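Local coordinates for secreted effector protein SifA (Salmonella typhimurium, PDB 3CXB), which alters host cell physiology as a secreted effector and is required for endosomal tubulation and the formation of Salmonella-induced filaments, at residues A44-C49 / F70-L75; E52-E57 / L127-K132; T204-K209 / F303-Q308; M261-L266 / E289-I294. All coordinates share one frame; numbering follows the deposited sequence.

Contact 1 of 4, residues A44-C49 / F70-L75; sequences AKADRC and FELKEL
Leu72 and Leu75 both hold CG anti to the carbonyl carbon (chi1 -72° and -71°), and this common rotamer carries one methyl of each onto the helix turn of Ala46 and Cys49. The two segments form part of an antiparallel helical hairpin: helix 42-54 is followed, after a short connection, by helix 62-75, and the local axes approach to 9.8 Å. Ala46 lies at the point of closest backbone approach, its CA 5.8 Å from Leu72 CA. The small alanine methyl is shared by both leucines, with Ala46 CB 3.7 Å from Leu72 CD2 and 3.8 Å from Leu75 CD1. Leu72 CD2 also reaches over to Cys49 CB, one turn further along the helix, so a single methyl bridges two successive turns. Leu75 CD1, for its part, is laid against the backbone at Ala46 N and against Lys45 CB, while the extended lysine chain then runs away from the interface. Phe38, from a loop, packs on Ala46 and on both leucines. At the Cys49 end the character changes: the Glu71 side chain passes the thiol, but its carboxylate is committed through OE2 to a salt bridge with Arg64. The other carboxylate oxygen, Glu71 OE1, is 3.8 Å from Cys49 SG.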
loop_
_atom_site.group_PDB
_atom_site.type_symbol
_atom_site.label_atom_id
_atom_site.label_comp_id
_atom_site.label_asym_id
_atom_site.label_seq_id
_atom_site.Cartn_x
_atom_site.Cartn_y
_atom_site.Cartn_z
ATOM N N ALA A 44 19.137 13.254 8.724
ATOM C CA ALA A 44 18.979 14.084 7.530
ATOM C C ALA A 44 17.803 13.521 6.717
ATOM O O ALA A 44 17.017 14.279 6.129
ATOM C CB ALA A 44 20.245 14.072 6.702
ATOM N N LYS A 45 17.675 12.196 6.694
ATOM C CA LYS A 45 16.574 11.564 5.983
ATOM C C LYS A 45 15.240 11.687 6.745
ATOM O O LYS A 45 14.185 11.903 6.138
ATOM C CB LYS A 45 16.881 10.089 5.713
ATOM C CG LYS A 45 18.030 9.858 4.734
ATOM C CD LYS A 45 18.349 8.366 4.590
ATOM C CE LYS A 45 19.547 8.122 3.671
ATOM N NZ LYS A 45 19.812 6.671 3.421
ATOM N N ALA A 46 15.271 11.549 8.063
ATOM C CA ALA A 46 14.043 11.670 8.846
ATOM C C ALA A 46 13.564 13.124 8.803
ATOM O O ALA A 46 12.383 13.424 9.001
ATOM C CB ALA A 46 14.294 11.236 10.296
ATOM N N ASP A 47 14.503 14.021 8.540
ATOM C CA ASP A 47 14.209 15.440 8.472
ATOM C C ASP A 47 13.469 15.749 7.178
ATOM O O ASP A 47 12.510 16.524 7.162
ATOM C CB ASP A 47 15.514 16.236 8.550
ATOM C CG ASP A 47 15.302 17.726 8.414
ATOM O OD1 ASP A 47 14.966 18.183 7.312
ATOM O OD2 ASP A 47 15.463 18.454 9.407
ATOM N N ARG A 48 13.918 15.137 6.088
ATOM C CA ARG A 48 13.268 15.361 4.812
ATOM C C ARG A 48 11.906 14.679 4.832
ATOM O O ARG A 48 10.971 15.140 4.186
ATOM C CB ARG A 48 14.130 14.837 3.665
ATOM C CG ARG A 48 14.139 15.770 2.454
ATOM C CD ARG A 48 14.515 17.191 2.863
ATOM N NE ARG A 48 14.559 18.109 1.727
ATOM C CZ ARG A 48 14.808 19.414 1.825
ATOM N NH1 ARG A 48 15.035 19.962 3.011
ATOM N NH2 ARG A 48 14.833 20.172 0.734
ATOM N N CYS A 49 11.794 13.584 5.576
ATOM C CA CYS A 49 10.520 12.889 5.710
ATOM C C CYS A 49 9.492 13.857 6.285
ATOM O O CYS A 49 8.458 14.140 5.679
ATOM C CB CYS A 49 10.645 11.715 6.669
ATOM S SG CYS A 49 11.268 10.201 5.957
ATOM N N PHE A 70 6.317 4.877 8.835
ATOM C CA PHE A 70 7.222 3.747 9.020
ATOM C C PHE A 70 8.648 3.990 8.544
ATOM O O PHE A 70 9.583 3.347 9.006
ATOM C CB PHE A 70 6.610 2.496 8.392
ATOM C CG PHE A 70 5.421 1.991 9.159
ATOM C CD1 PHE A 70 5.589 1.283 10.342
ATOM C CD2 PHE A 70 4.133 2.298 8.756
ATOM C CE1 PHE A 70 4.492 0.927 11.123
ATOM C CE2 PHE A 70 3.023 1.937 9.547
ATOM C CZ PHE A 70 3.206 1.245 10.719
ATOM N N GLU A 71 8.830 4.924 7.627
ATOM C CA GLU A 71 10.189 5.208 7.205
ATOM C C GLU A 71 10.837 5.836 8.441
ATOM O O GLU A 71 12.011 5.628 8.729
ATOM C CB GLU A 71 10.197 6.176 6.010
ATOM C CG GLU A 71 10.049 5.484 4.637
ATOM C CD GLU A 71 9.833 6.452 3.468
ATOM O OE1 GLU A 71 10.563 7.472 3.391
ATOM O OE2 GLU A 71 8.948 6.181 2.615
ATOM N N LEU A 72 10.054 6.597 9.190
ATOM C CA LEU A 72 10.582 7.218 10.386
ATOM C C LEU A 72 10.879 6.132 11.416
ATOM O O LEU A 72 11.975 6.068 11.966
ATOM C CB LEU A 72 9.577 8.227 10.955
ATOM C CG LEU A 72 9.428 9.516 10.141
ATOM C CD1 LEU A 72 8.146 10.227 10.510
ATOM C CD2 LEU A 72 10.647 10.432 10.389
ATOM N N LYS A 73 9.897 5.272 11.665
ATOM C CA LYS A 73 10.065 4.209 12.638
ATOM C C LYS A 73 11.295 3.382 12.285
ATOM O O LYS A 73 12.139 3.100 13.135
ATOM C CB LYS A 73 8.830 3.329 12.665
ATOM C CG LYS A 73 8.860 2.289 13.763
ATOM C CD LYS A 73 7.617 1.417 13.702
ATOM C CE LYS A 73 7.711 0.218 14.621
ATOM N NZ LYS A 73 6.606 -0.736 14.306
ATOM N N GLU A 74 11.404 3.017 11.017
ATOM C CA GLU A 74 12.537 2.241 10.542
ATOM C C GLU A 74 13.845 3.038 10.706
ATOM O O GLU A 74 14.892 2.460 10.975
ATOM C CB GLU A 74 12.309 1.851 9.077
ATOM C CG GLU A 74 13.050 0.602 8.599
ATOM C CD GLU A 74 14.567 0.791 8.499
ATOM O OE1 GLU A 74 15.015 1.801 7.911
ATOM O OE2 GLU A 74 15.319 -0.080 8.997
ATOM N N LEU A 75 13.793 4.359 10.567
ATOM C CA LEU A 75 15.010 5.164 10.711
ATOM C C LEU A 75 15.482 5.337 12.155
ATOM O O LEU A 75 16.660 5.584 12.415
ATOM C CB LEU A 75 14.822 6.558 10.102
ATOM C CG LEU A 75 14.750 6.659 8.577
ATOM C CD1 LEU A 75 14.441 8.098 8.172
ATOM C CD2 LEU A 75 16.069 6.189 7.968
#

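Contact 2 of 4, residues E52-E57 / L127-K132; sequences EMLFAE and LYFLMK
Two consecutive strand residues, Tyr128 and Phe129, both project their side chains from the strand toward the end of helix 42-54, where regular strand alternation would send one of them to the other side. The cause is a classic beta bulge: both residues are paired through the backbone with Cys121 of the adjoining strand. Leu54 fills the angle between the two aromatic side chains and crosses each at about a right angle. Its CD2 methyl lies 3.8 Å from Phe129 CE1 and 4.1 Å from Tyr128 CB. Phe129 has CG between the backbone N and the carbonyl carbon (chi1 69°), which brings the ring to the last helical turn. There its edge meets the backbone, with CE1 3.6 Å from Met53 O, near the ring plane. Phe55 and Tyr128 form an oblique aromatic pair, centroids 5.6 Å apart and planes at 75°; the nearest carbons are Phe55 CE2 and Tyr128 CE1. Tyr128 OH arrives in the plane of the Phe55 ring, at its edge, while Leu54 CB leans over one face of that ring. Phe55 has a stacking partner elsewhere, Trp27. The helix end thus rests on an edge strand, 126-132, of the five-stranded antiparallel sheet, with Leu54 and Met53 continuing onto strands 118-123 and 108-114, and Met53 also touching helix 62-75.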
loop_
_atom_site.group_PDB
_atom_site.type_symbol
_atom_site.label_atom_id
_atom_site.label_comp_id
_atom_site.label_asym_id
_atom_site.label_seq_id
_atom_site.Cartn_x
_atom_site.Cartn_y
_atom_site.Cartn_z
ATOM N N GLU A 52 8.445 16.541 3.943
ATOM C CA GLU A 52 7.472 16.110 2.943
ATOM C C GLU A 52 6.092 15.924 3.577
ATOM O O GLU A 52 5.053 16.216 2.975
ATOM C CB GLU A 52 7.893 14.783 2.308
ATOM C CG GLU A 52 6.818 14.197 1.380
ATOM C CD GLU A 52 7.172 12.822 0.861
ATOM O OE1 GLU A 52 6.344 12.191 0.177
ATOM O OE2 GLU A 52 8.291 12.360 1.134
ATOM N N MET A 53 6.100 15.456 4.815
ATOM C CA MET A 53 4.867 15.153 5.510
ATOM C C MET A 53 4.045 16.302 5.996
ATOM O O MET A 53 2.824 16.270 5.896
ATOM C CB MET A 53 5.142 14.240 6.701
ATOM C CG MET A 53 3.902 13.934 7.521
ATOM S SD MET A 53 4.307 12.942 8.951
ATOM C CE MET A 53 3.485 13.814 10.223
ATOM N N LEU A 54 4.692 17.325 6.519
ATOM C CA LEU A 54 3.922 18.420 7.065
ATOM C C LEU A 54 4.307 19.789 6.604
ATOM O O LEU A 54 3.548 20.723 6.819
ATOM C CB LEU A 54 4.006 18.403 8.587
ATOM C CG LEU A 54 3.632 17.106 9.293
ATOM C CD1 LEU A 54 4.438 16.999 10.574
ATOM C CD2 LEU A 54 2.136 17.085 9.568
ATOM N N PHE A 55 5.463 19.939 5.975
ATOM C CA PHE A 55 5.855 21.286 5.582
ATOM C C PHE A 55 6.240 21.471 4.135
ATOM O O PHE A 55 7.145 22.242 3.839
ATOM C CB PHE A 55 6.994 21.780 6.484
ATOM C CG PHE A 55 6.832 21.398 7.937
ATOM C CD1 PHE A 55 7.382 20.209 8.424
ATOM C CD2 PHE A 55 6.110 22.201 8.814
ATOM C CE1 PHE A 55 7.216 19.825 9.766
ATOM C CE2 PHE A 55 5.936 21.829 10.152
ATOM C CZ PHE A 55 6.493 20.637 10.628
ATOM N N ALA A 56 5.557 20.773 3.232
ATOM C CA ALA A 56 5.839 20.903 1.803
ATOM C C ALA A 56 4.754 21.737 1.150
ATOM O O ALA A 56 3.884 22.269 1.833
ATOM C CB ALA A 56 5.905 19.547 1.144
ATOM N N GLU A 57 4.796 21.836 -0.175
ATOM C CA GLU A 57 3.813 22.640 -0.898
ATOM C C GLU A 57 2.402 22.112 -0.686
ATOM O O GLU A 57 1.423 22.855 -0.794
ATOM C CB GLU A 57 4.137 22.687 -2.396
ATOM C CG GLU A 57 3.521 23.900 -3.110
ATOM C CD GLU A 57 3.769 23.916 -4.613
ATOM O OE1 GLU A 57 3.508 24.961 -5.245
ATOM O OE2 GLU A 57 4.216 22.888 -5.164
ATOM N N LEU A 127 -3.398 20.847 15.296
ATOM C CA LEU A 127 -3.977 20.223 14.114
ATOM C C LEU A 127 -3.266 20.818 12.928
ATOM O O LEU A 127 -3.345 22.021 12.719
ATOM C CB LEU A 127 -5.468 20.518 14.059
ATOM C CG LEU A 127 -6.208 20.227 12.764
ATOM C CD1 LEU A 127 -6.035 18.781 12.371
ATOM C CD2 LEU A 127 -7.675 20.577 12.949
ATOM N N TYR A 128 -2.537 20.013 12.163
ATOM C CA TYR A 128 -1.831 20.592 11.024
ATOM C C TYR A 128 -2.594 20.463 9.730
ATOM O O TYR A 128 -2.343 21.209 8.788
ATOM C CB TYR A 128 -0.425 19.988 10.860
ATOM C CG TYR A 128 0.702 20.950 11.219
ATOM C CD1 TYR A 128 1.413 21.631 10.225
ATOM C CD2 TYR A 128 0.980 21.256 12.557
ATOM C CE1 TYR A 128 2.371 22.609 10.567
ATOM C CE2 TYR A 128 1.922 22.220 12.901
ATOM C CZ TYR A 128 2.610 22.897 11.913
ATOM O OH TYR A 128 3.503 23.871 12.290
ATOM N N PHE A 129 -3.495 19.494 9.663
ATOM C CA PHE A 129 -4.308 19.330 8.467
ATOM C C PHE A 129 -5.333 18.226 8.536
ATOM O O PHE A 129 -5.153 17.229 9.231
ATOM C CB PHE A 129 -3.441 19.137 7.207
ATOM C CG PHE A 129 -2.689 17.839 7.145
ATOM C CD1 PHE A 129 -1.293 17.844 7.068
ATOM C CD2 PHE A 129 -3.356 16.614 7.109
ATOM C CE1 PHE A 129 -0.567 16.652 6.955
ATOM C CE2 PHE A 129 -2.640 15.416 6.997
ATOM C CZ PHE A 129 -1.238 15.440 6.920
ATOM N N LEU A 130 -6.427 18.429 7.818
ATOM C CA LEU A 130 -7.468 17.441 7.725
ATOM C C LEU A 130 -7.756 17.426 6.233
ATOM O O LEU A 130 -8.210 18.417 5.668
ATOM C CB LEU A 130 -8.686 17.871 8.524
ATOM C CG LEU A 130 -9.668 16.711 8.710
ATOM C CD1 LEU A 130 -10.610 17.055 9.834
ATOM C CD2 LEU A 130 -10.456 16.451 7.427
ATOM N N MET A 131 -7.436 16.310 5.588
ATOM C CA MET A 131 -7.649 16.169 4.153
ATOM C C MET A 131 -8.816 15.230 3.901
ATOM O O MET A 131 -9.188 14.422 4.762
ATOM C CB MET A 131 -6.385 15.612 3.481
ATOM C CG MET A 131 -5.148 16.459 3.667
ATOM S SD MET A 131 -5.359 18.072 2.900
ATOM C CE MET A 131 -5.315 17.615 1.114
ATOM N N LYS A 132 -9.417 15.339 2.730
ATOM C CA LYS A 132 -10.509 14.455 2.408
ATOM C C LYS A 132 -10.198 13.789 1.096
ATOM O O LYS A 132 -10.114 14.456 0.079
ATOM C CB LYS A 132 -11.816 15.223 2.293
ATOM C CG LYS A 132 -12.897 14.416 1.609
ATOM C CD LYS A 132 -14.275 14.961 1.874
ATOM C CE LYS A 132 -14.676 14.749 3.318
ATOM N NZ LYS A 132 -16.147 15.010 3.504
#

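Contact 3 of 4, residues T204-K209 / F303-Q308; sequences TYLAAK and FRIDPQ
Lys209 lies side by side with Pro307, the two side chains pointing the same way, and its course is set by a bend at chi2 (58°), beyond which the chain straightens out. The bend carries the aliphatic part past the proline, with Lys209 CE 4.1 Å from Pro307 CB. On the neighbouring turn, Tyr205 keeps CG beside the carbonyl carbon (chi1 -161°) and offers the edge of its ring, so that Tyr205 CE1 sits 3.8 Å from Pro307 CB, near the ring plane. The same proline carbon thus touches both the lysine chain and the edge of the phenol ring. Leu206 packs more loosely, with its CD1 4.4 Å from Ile305 CD1 and its CD2 near Pro307 CA. This packing marks the start of helix 307-324, packed against helix 197-220. Asp306 is the N-cap, and Pro307 occupies the first turn, where a proline's missing N-H costs no helical bond. The capping bond runs 3.1 Å from Gln308 N to Asp306 OD2, which is approached from above the carboxylate plane. Gln308 folds back at chi2 towards the lysine, leaving Gln308 NE2 3.5 Å from Lys209 NZ. These two donors do not bond each other; both turn to Asp296 of helix 283-303. Lys209 NZ makes a salt bridge to Asp296 OD2, which Tyr205 OH also engages, and Gln308 NE2 makes a weak hydrogen bond to Asp296 OD1.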
loop_
_atom_site.group_PDB
_atom_site.type_symbol
_atom_site.label_atom_id
_atom_site.label_comp_id
_atom_site.label_asym_id
_atom_site.label_seq_id
_atom_site.Cartn_x
_atom_site.Cartn_y
_atom_site.Cartn_z
ATOM N N THR A 204 6.749 -12.866 -9.189
ATOM C CA THR A 204 5.525 -13.284 -9.866
ATOM C C THR A 204 4.520 -12.157 -10.026
ATOM O O THR A 204 4.111 -11.814 -11.138
ATOM C CB THR A 204 4.827 -14.421 -9.096
ATOM O OG1 THR A 204 5.672 -15.574 -9.091
ATOM C CG2 THR A 204 3.485 -14.780 -9.748
ATOM N N TYR A 205 4.118 -11.601 -8.891
ATOM C CA TYR A 205 3.137 -10.524 -8.838
ATOM C C TYR A 205 3.554 -9.328 -9.690
ATOM O O TYR A 205 2.832 -8.909 -10.590
ATOM C CB TYR A 205 2.941 -10.100 -7.374
ATOM C CG TYR A 205 1.665 -9.337 -7.095
ATOM C CD1 TYR A 205 1.555 -7.975 -7.397
ATOM C CD2 TYR A 205 0.559 -9.978 -6.520
ATOM C CE1 TYR A 205 0.377 -7.276 -7.129
ATOM C CE2 TYR A 205 -0.617 -9.288 -6.249
ATOM C CZ TYR A 205 -0.698 -7.940 -6.553
ATOM O OH TYR A 205 -1.841 -7.246 -6.245
ATOM N N LEU A 206 4.734 -8.796 -9.420
ATOM C CA LEU A 206 5.198 -7.643 -10.153
ATOM C C LEU A 206 5.353 -7.856 -11.656
ATOM O O LEU A 206 4.973 -6.984 -12.440
ATOM C CB LEU A 206 6.503 -7.134 -9.536
ATOM C CG LEU A 206 6.307 -6.446 -8.174
ATOM C CD1 LEU A 206 7.631 -6.155 -7.491
ATOM C CD2 LEU A 206 5.545 -5.150 -8.396
ATOM N N ALA A 207 5.900 -8.999 -12.071
ATOM C CA ALA A 207 6.076 -9.243 -13.505
ATOM C C ALA A 207 4.704 -9.323 -14.172
ATOM O O ALA A 207 4.526 -8.844 -15.301
ATOM C CB ALA A 207 6.883 -10.527 -13.756
ATOM N N ALA A 208 3.729 -9.902 -13.472
ATOM C CA ALA A 208 2.372 -9.990 -14.009
ATOM C C ALA A 208 1.779 -8.582 -14.186
ATOM O O ALA A 208 1.067 -8.312 -15.165
ATOM C CB ALA A 208 1.500 -10.797 -13.086
ATOM N N LYS A 209 2.074 -7.697 -13.231
ATOM C CA LYS A 209 1.598 -6.322 -13.272
ATOM C C LYS A 209 2.251 -5.624 -14.466
ATOM O O LYS A 209 1.608 -4.876 -15.210
ATOM C CB LYS A 209 1.982 -5.599 -11.982
ATOM C CG LYS A 209 0.907 -4.704 -11.410
ATOM C CD LYS A 209 -0.351 -5.484 -11.132
ATOM C CE LYS A 209 -1.271 -4.721 -10.188
ATOM N NZ LYS A 209 -2.651 -5.298 -10.178
ATOM N N PHE A 303 5.841 -5.686 0.723
ATOM C CA PHE A 303 7.060 -5.218 0.078
ATOM C C PHE A 303 7.277 -3.716 0.112
ATOM O O PHE A 303 8.365 -3.234 -0.241
ATOM C CB PHE A 303 7.102 -5.708 -1.377
ATOM C CG PHE A 303 6.824 -7.178 -1.524
ATOM C CD1 PHE A 303 5.515 -7.646 -1.523
ATOM C CD2 PHE A 303 7.868 -8.097 -1.561
ATOM C CE1 PHE A 303 5.246 -8.997 -1.559
ATOM C CE2 PHE A 303 7.607 -9.452 -1.599
ATOM C CZ PHE A 303 6.291 -9.905 -1.589
ATOM N N ARG A 304 6.257 -2.980 0.544
ATOM C CA ARG A 304 6.334 -1.524 0.602
ATOM C C ARG A 304 6.696 -0.984 -0.775
ATOM O O ARG A 304 7.606 -0.161 -0.930
ATOM C CB ARG A 304 7.370 -1.057 1.616
ATOM C CG ARG A 304 6.983 0.249 2.277
ATOM C CD ARG A 304 5.558 0.173 2.902
ATOM N NE ARG A 304 5.339 -1.040 3.699
ATOM C CZ ARG A 304 5.954 -1.314 4.848
ATOM N NH1 ARG A 304 5.701 -2.447 5.481
ATOM N NH2 ARG A 304 6.802 -0.452 5.385
ATOM N N ILE A 305 5.970 -1.488 -1.766
ATOM C CA ILE A 305 6.114 -1.119 -3.162
ATOM C C ILE A 305 4.703 -0.964 -3.679
ATOM O O ILE A 305 3.810 -1.731 -3.315
ATOM C CB ILE A 305 6.776 -2.232 -3.981
ATOM C CG1 ILE A 305 8.233 -2.383 -3.567
ATOM C CG2 ILE A 305 6.641 -1.934 -5.487
ATOM C CD1 ILE A 305 9.004 -3.291 -4.489
ATOM N N ASP A 306 4.487 0.016 -4.532
ATOM C CA ASP A 306 3.151 0.214 -5.060
ATOM C C ASP A 306 3.067 -0.554 -6.381
ATOM O O ASP A 306 3.636 -0.148 -7.395
ATOM C CB ASP A 306 2.896 1.718 -5.252
ATOM C CG ASP A 306 1.484 2.030 -5.722
ATOM O OD1 ASP A 306 1.165 3.236 -5.836
ATOM O OD2 ASP A 306 0.696 1.086 -5.983
ATOM N N PRO A 307 2.378 -1.692 -6.372
ATOM C CA PRO A 307 2.235 -2.495 -7.579
ATOM C C PRO A 307 1.693 -1.713 -8.774
ATOM O O PRO A 307 2.008 -2.039 -9.921
ATOM C CB PRO A 307 1.306 -3.625 -7.133
ATOM C CG PRO A 307 0.579 -3.039 -5.944
ATOM C CD PRO A 307 1.682 -2.317 -5.243
ATOM N N GLN A 308 0.897 -0.671 -8.512
ATOM C CA GLN A 308 0.323 0.139 -9.599
ATOM C C GLN A 308 1.355 1.101 -10.146
ATOM O O GLN A 308 1.338 1.453 -11.333
ATOM C CB GLN A 308 -0.897 0.929 -9.118
ATOM C CG GLN A 308 -2.155 0.106 -8.985
ATOM C CD GLN A 308 -2.592 -0.519 -10.297
ATOM O OE1 GLN A 308 -3.090 0.156 -11.190
ATOM N NE2 GLN A 308 -2.402 -1.821 -10.416
#

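Contact 4 of 4, residues M261-L266 / E289-I294; sequences MVKEVL and EIVEAI
A crossed pair of helices, 258-267 and 283-303, meets here through branched aliphatic side chains, with Val291 inserted among Val262, Lys263 and Leu266. The local axes come within 9.8 Å, and their N-to-C directions differ by 120°, so the helices run broadly opposite but at a steep slant. Val291 uses its two methyls separately. With CG1 anti to the backbone N (chi1 178°), that methyl reaches Val262 CG1 at 3.5 Å and also touches the start of the lysine chain, with Lys263 CG 4.1 Å away. The second methyl, Val291 CG2, is turned to the next turn of the opposing helix and lies 4.1 Å from Leu266 CD1. Val262 likewise divides its branches: CG1 faces Val291, while CG2 goes to the isoleucine one turn on, 4.1 Å from Ile294 CD1. Leu266 CD1 also makes a looser approach to Ile290 CG2. Leu178, from a loop, packs on both Leu266 and Ile294, and Leu166 and Pro161 of strand 158-167 touch Ile290 and Ile294 respectively. Lys263 takes part through CG and lies at the exposed margin. Val291 thus fits among three residues of helix 258-267, while Val262 and Leu266 reach past it to Ile294 and Ile290, as in the interdigitated side-chain packing of a crossed helix pair.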
loop_
_atom_site.group_PDB
_atom_site.type_symbol
_atom_site.label_atom_id
_atom_site.label_comp_id
_atom_site.label_asym_id
_atom_site.label_seq_id
_atom_site.Cartn_x
_atom_site.Cartn_y
_atom_site.Cartn_z
ATOM N N MET A 261 -4.949 -16.258 -2.378
ATOM C CA MET A 261 -5.017 -16.077 -0.946
ATOM C C MET A 261 -6.266 -15.299 -0.556
ATOM O O MET A 261 -6.997 -15.694 0.352
ATOM C CB MET A 261 -3.776 -15.323 -0.486
ATOM C CG MET A 261 -3.026 -15.988 0.628
ATOM S SD MET A 261 -1.364 -15.334 0.780
ATOM C CE MET A 261 -1.582 -14.233 2.214
ATOM N N VAL A 262 -6.505 -14.185 -1.247
ATOM C CA VAL A 262 -7.658 -13.334 -0.965
ATOM C C VAL A 262 -8.960 -13.873 -1.541
ATOM O O VAL A 262 -10.018 -13.742 -0.923
ATOM C CB VAL A 262 -7.437 -11.893 -1.492
ATOM C CG1 VAL A 262 -7.077 -11.920 -2.964
ATOM C CG2 VAL A 262 -8.695 -11.066 -1.282
ATOM N N LYS A 263 -8.888 -14.468 -2.728
ATOM C CA LYS A 263 -10.074 -15.036 -3.361
ATOM C C LYS A 263 -10.718 -16.010 -2.370
ATOM O O LYS A 263 -11.943 -16.142 -2.314
ATOM C CB LYS A 263 -9.680 -15.772 -4.646
ATOM C CG LYS A 263 -9.025 -14.886 -5.687
ATOM C CD LYS A 263 -8.514 -15.686 -6.871
ATOM C CE LYS A 263 -7.906 -14.786 -7.946
ATOM N NZ LYS A 263 -7.471 -15.545 -9.163
ATOM N N GLU A 264 -9.869 -16.669 -1.583
ATOM C CA GLU A 264 -10.286 -17.636 -0.573
ATOM C C GLU A 264 -11.055 -16.991 0.561
ATOM O O GLU A 264 -12.249 -17.221 0.727
ATOM C CB GLU A 264 -9.060 -18.335 0.012
ATOM C CG GLU A 264 -8.441 -19.380 -0.889
ATOM C CD GLU A 264 -9.083 -20.737 -0.713
ATOM O OE1 GLU A 264 -9.108 -21.234 0.435
ATOM O OE2 GLU A 264 -9.558 -21.307 -1.718
ATOM N N VAL A 265 -10.346 -16.188 1.347
ATOM C CA VAL A 265 -10.916 -15.498 2.495
ATOM C C VAL A 265 -12.193 -14.732 2.190
ATOM O O VAL A 265 -12.923 -14.361 3.104
ATOM C CB VAL A 265 -9.910 -14.511 3.093
ATOM C CG1 VAL A 265 -8.680 -15.250 3.583
ATOM C CG2 VAL A 265 -9.517 -13.499 2.047
ATOM N N LEU A 266 -12.458 -14.479 0.913
ATOM C CA LEU A 266 -13.667 -13.758 0.526
ATOM C C LEU A 266 -14.868 -14.685 0.495
ATOM O O LEU A 266 -15.825 -14.515 1.252
ATOM C CB LEU A 266 -13.486 -13.113 -0.849
ATOM C CG LEU A 266 -12.700 -11.797 -0.871
ATOM C CD1 LEU A 266 -12.584 -11.245 -2.287
ATOM C CD2 LEU A 266 -13.418 -10.804 0.016
ATOM N N GLU A 289 -12.103 -6.871 -9.562
ATOM C CA GLU A 289 -11.557 -5.588 -9.181
ATOM C C GLU A 289 -11.302 -5.588 -7.681
ATOM O O GLU A 289 -10.208 -5.240 -7.237
ATOM C CB GLU A 289 -12.525 -4.481 -9.574
ATOM C CG GLU A 289 -12.008 -3.089 -9.295
ATOM C CD GLU A 289 -12.440 -2.085 -10.353
ATOM O OE1 GLU A 289 -12.296 -0.864 -10.115
ATOM O OE2 GLU A 289 -12.912 -2.520 -11.425
ATOM N N ILE A 290 -12.308 -5.994 -6.909
ATOM C CA ILE A 290 -12.185 -6.065 -5.453
ATOM C C ILE A 290 -10.873 -6.771 -5.136
ATOM O O ILE A 290 -9.993 -6.231 -4.459
ATOM C CB ILE A 290 -13.302 -6.927 -4.814
ATOM C CG1 ILE A 290 -14.686 -6.401 -5.205
ATOM C CG2 ILE A 290 -13.106 -6.978 -3.301
ATOM C CD1 ILE A 290 -15.168 -5.195 -4.408
ATOM N N VAL A 291 -10.763 -7.993 -5.648
ATOM C CA VAL A 291 -9.591 -8.820 -5.427
ATOM C C VAL A 291 -8.308 -8.062 -5.698
ATOM O O VAL A 291 -7.426 -7.998 -4.837
ATOM C CB VAL A 291 -9.601 -10.085 -6.317
ATOM C CG1 VAL A 291 -8.330 -10.899 -6.074
ATOM C CG2 VAL A 291 -10.818 -10.927 -6.013
ATOM N N GLU A 292 -8.208 -7.485 -6.892
ATOM C CA GLU A 292 -7.012 -6.754 -7.276
ATOM C C GLU A 292 -6.681 -5.585 -6.346
ATOM O O GLU A 292 -5.496 -5.308 -6.077
ATOM C CB GLU A 292 -7.130 -6.256 -8.715
ATOM C CG GLU A 292 -5.863 -5.576 -9.210
ATOM C CD GLU A 292 -5.975 -5.060 -10.635
ATOM O OE1 GLU A 292 -6.422 -5.839 -11.510
ATOM O OE2 GLU A 292 -5.606 -3.885 -10.880
ATOM N N ALA A 293 -7.706 -4.900 -5.847
ATOM C CA ALA A 293 -7.469 -3.778 -4.948
ATOM C C ALA A 293 -6.890 -4.278 -3.634
ATOM O O ALA A 293 -5.892 -3.743 -3.155
ATOM C CB ALA A 293 -8.747 -3.021 -4.693
ATOM N N ILE A 294 -7.505 -5.306 -3.053
ATOM C CA ILE A 294 -7.019 -5.856 -1.783
ATOM C C ILE A 294 -5.616 -6.467 -1.917
ATOM O O ILE A 294 -4.733 -6.268 -1.068
ATOM C CB ILE A 294 -7.977 -6.935 -1.224
ATOM C CG1 ILE A 294 -9.406 -6.380 -1.158
ATOM C CG2 ILE A 294 -7.524 -7.346 0.180
ATOM C CD1 ILE A 294 -10.464 -7.419 -0.780
#

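Contacts 1 and 2 share helix 42-54: its first half packs on helix 62-75 and its end on the five-stranded sheet, with centres about 16 Å apart. Contacts 3 and 4 belong to the helices of the later part of the chain, contact 4 being nested inside the loop that contact 3 closes. Their centres are about 15 Å apart, and they are joined by a weak, long ion pair, Lys209 NZ to Glu292 OE2 at 3.3 Å. Phe70 CB, 4.2 Å from Arg304 NH2, links contact 1 to contact 3. Contact 4 is remote from contacts 1 and 2, with centres about 32 Å away in each case, across the centre of the chain.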